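Local coordinates for periplasmic binding protein (Veillonella parvula, PDB 4OVK) that probably captures a solute, perhaps an iron-siderophore or related metal complex, outside the cell membrane and delivers it to an ABC transporter, at residues 133-137 with 160-164. Numbering follows the deposited sequence. Where two conformers were deposited one is given.
Sequences LEDIQ and HKDSE
Glu-164 OE2 lies 2.8 Å from Gln-137 NE2 in the conformer given for Gln-137, the closest polar approach between segments 133-137 and 160-164. The two extended side chains approach from opposite directions. The amide and carboxylate planes are turned 34° apart. The same oxygen meets carbon as well: Leu-133 CD2 is 3.3 Å from Glu-164 OE2. Leu-133 has CG anti to its backbone nitrogen (chi1 -154°), which sends CG toward helix 150-170. The two methyls part there, CD2 to Glu-164 and CD1 to the edge of the His-160 ring, with Leu-133 CD1 4.3 Å from His-160 ND1. The other ring nitrogen, NE2, is hydrogen-bonded to Val-283 O, which would hold the ring's rotation. In the same conformer, Gln-137 OE1 faces the aliphatic part of Lys-161, with Lys-161 CE at 3.5 Å from that oxygen. With an alanine in place of Glu-164, that Gln-137 amide would probably lose its nearby carboxylate and a gap would open beside the Leu-133 methyl. The segment axes run nearly antiparallel, at 153°, and 11.9 Å apart, so long side chains span the space. The contact joins the N-terminal part of helix 133-147 to helix 150-170, the long helix that links the two lobes in this type of binding protein. The first turn of helix 285-296 meets Leu-133 through Thr-285 and His-160 through Pro-286, while Ile-136 packs on helix 41-49.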
loop_
_atom_site.group_PDB
_atom_site.type_symbol
_atom_site.label_atom_id
_atom_site.label_comp_id
_atom_site.label_asym_id
_atom_site.label_seq_id
_atom_site.Cartn_x
_atom_site.Cartn_y
_atom_site.Cartn_z
ATOM N N LEU A 133 8.638 -1.442 5.989
ATOM C CA LEU A 133 8.056 -2.736 5.647
ATOM C C LEU A 133 8.030 -3.674 6.867
ATOM O O LEU A 133 7.159 -4.550 6.938
ATOM C CB LEU A 133 8.793 -3.371 4.459
ATOM C CG LEU A 133 8.015 -4.370 3.581
ATOM C CD1 LEU A 133 6.629 -3.855 3.185
ATOM C CD2 LEU A 133 8.837 -4.717 2.341
ATOM N N GLU A 134 8.957 -3.486 7.818
ATOM C CA GLU A 134 8.965 -4.297 9.055
ATOM C C GLU A 134 7.754 -3.981 9.937
ATOM O O GLU A 134 7.209 -4.876 10.588
ATOM C CB GLU A 134 10.252 -4.116 9.870
ATOM C CG GLU A 134 10.494 -5.256 10.867
ATOM C CD GLU A 134 11.591 -4.975 11.892
ATOM O OE1 GLU A 134 12.352 -3.997 11.712
ATOM O OE2 GLU A 134 11.704 -5.744 12.885
ATOM N N ASP A 135 7.344 -2.711 9.955
ATOM C CA ASP A 135 6.140 -2.279 10.679
ATOM C C ASP A 135 4.892 -2.997 10.175
ATOM O O ASP A 135 4.018 -3.353 10.973
ATOM C CB ASP A 135 5.937 -0.755 10.556
ATOM C CG ASP A 135 6.958 0.056 11.364
ATOM O OD1 ASP A 135 7.612 -0.510 12.264
ATOM O OD2 ASP A 135 7.093 1.274 11.097
ATOM N N ILE A 136 4.804 -3.207 8.860
ATOM C CA ILE A 136 3.701 -3.986 8.299
ATOM C C ILE A 136 3.713 -5.420 8.872
ATOM O O ILE A 136 2.688 -5.903 9.337
ATOM C CB ILE A 136 3.701 -4.031 6.750
ATOM C CG1 ILE A 136 3.664 -2.617 6.129
ATOM C CG2 ILE A 136 2.520 -4.853 6.252
ATOM C CD1 ILE A 136 2.347 -1.874 6.278
ATOM N N GLN A 137 4.869 -6.083 8.842
ATOM C CA GLN A 137 4.967 -7.467 9.318
ATOM C C GLN A 137 4.650 -7.601 10.816
ATOM O O GLN A 137 3.898 -8.490 11.216
ATOM C CB GLN A 137 6.352 -8.047 9.012
ATOM C CG GLN A 137 6.622 -8.273 7.531
ATOM C CD GLN A 137 8.083 -8.585 7.256
ATOM O OE1 GLN A 137 8.757 -9.216 8.073
ATOM N NE2 GLN A 137 8.579 -8.140 6.107
ATOM N N HIS A 160 5.877 -12.224 2.667
ATOM C CA HIS A 160 6.706 -11.011 2.608
ATOM C C HIS A 160 8.191 -11.317 2.797
ATOM O O HIS A 160 9.030 -10.811 2.047
ATOM C CB HIS A 160 6.251 -9.993 3.656
ATOM C CG HIS A 160 5.040 -9.213 3.246
ATOM N ND1 HIS A 160 5.002 -7.835 3.251
ATOM C CD2 HIS A 160 3.836 -9.620 2.773
ATOM C CE1 HIS A 160 3.820 -7.431 2.825
ATOM N NE2 HIS A 160 3.098 -8.496 2.519
ATOM N N LYS A 161 8.521 -12.141 3.786
ATOM C CA LYS A 161 9.930 -12.500 4.028
ATOM C C LYS A 161 10.553 -13.253 2.851
ATOM O O LYS A 161 11.705 -12.978 2.473
ATOM C CB LYS A 161 10.086 -13.299 5.334
ATOM C CG LYS A 161 9.928 -12.432 6.584
ATOM C CD LYS A 161 10.316 -13.154 7.865
ATOM C CE LYS A 161 9.870 -12.371 9.103
ATOM N NZ LYS A 161 9.653 -13.211 10.329
ATOM N N ASP A 162 9.797 -14.181 2.259
ATOM C CA ASP A 162 10.291 -14.942 1.098
ATOM C C ASP A 162 10.526 -13.995 -0.095
ATOM O O ASP A 162 11.521 -14.129 -0.820
ATOM C CB ASP A 162 9.310 -16.050 0.703
ATOM C CG ASP A 162 9.244 -17.198 1.724
ATOM O OD1 ASP A 162 10.102 -17.285 2.615
ATOM O OD2 ASP A 162 8.309 -18.028 1.630
ATOM N N SER A 163 9.614 -13.041 -0.286
ATOM C CA SER A 163 9.770 -12.016 -1.330
ATOM C C SER A 163 11.018 -11.150 -1.084
ATOM O O SER A 163 11.814 -10.920 -1.987
ATOM C CB SER A 163 8.523 -11.127 -1.422
ATOM O OG SER A 163 8.729 -10.074 -2.349
ATOM N N GLU A 164 11.196 -10.693 0.151
ATOM C CA GLU A 164 12.382 -9.909 0.510
ATOM C C GLU A 164 13.664 -10.691 0.214
ATOM O O GLU A 164 14.589 -10.160 -0.393
ATOM C CB GLU A 164 12.331 -9.491 1.987
ATOM C CG GLU A 164 11.398 -8.318 2.230
ATOM C CD GLU A 164 11.110 -8.064 3.699
ATOM O OE1 GLU A 164 11.849 -8.602 4.561
ATOM O OE2 GLU A 164 10.141 -7.314 3.990
#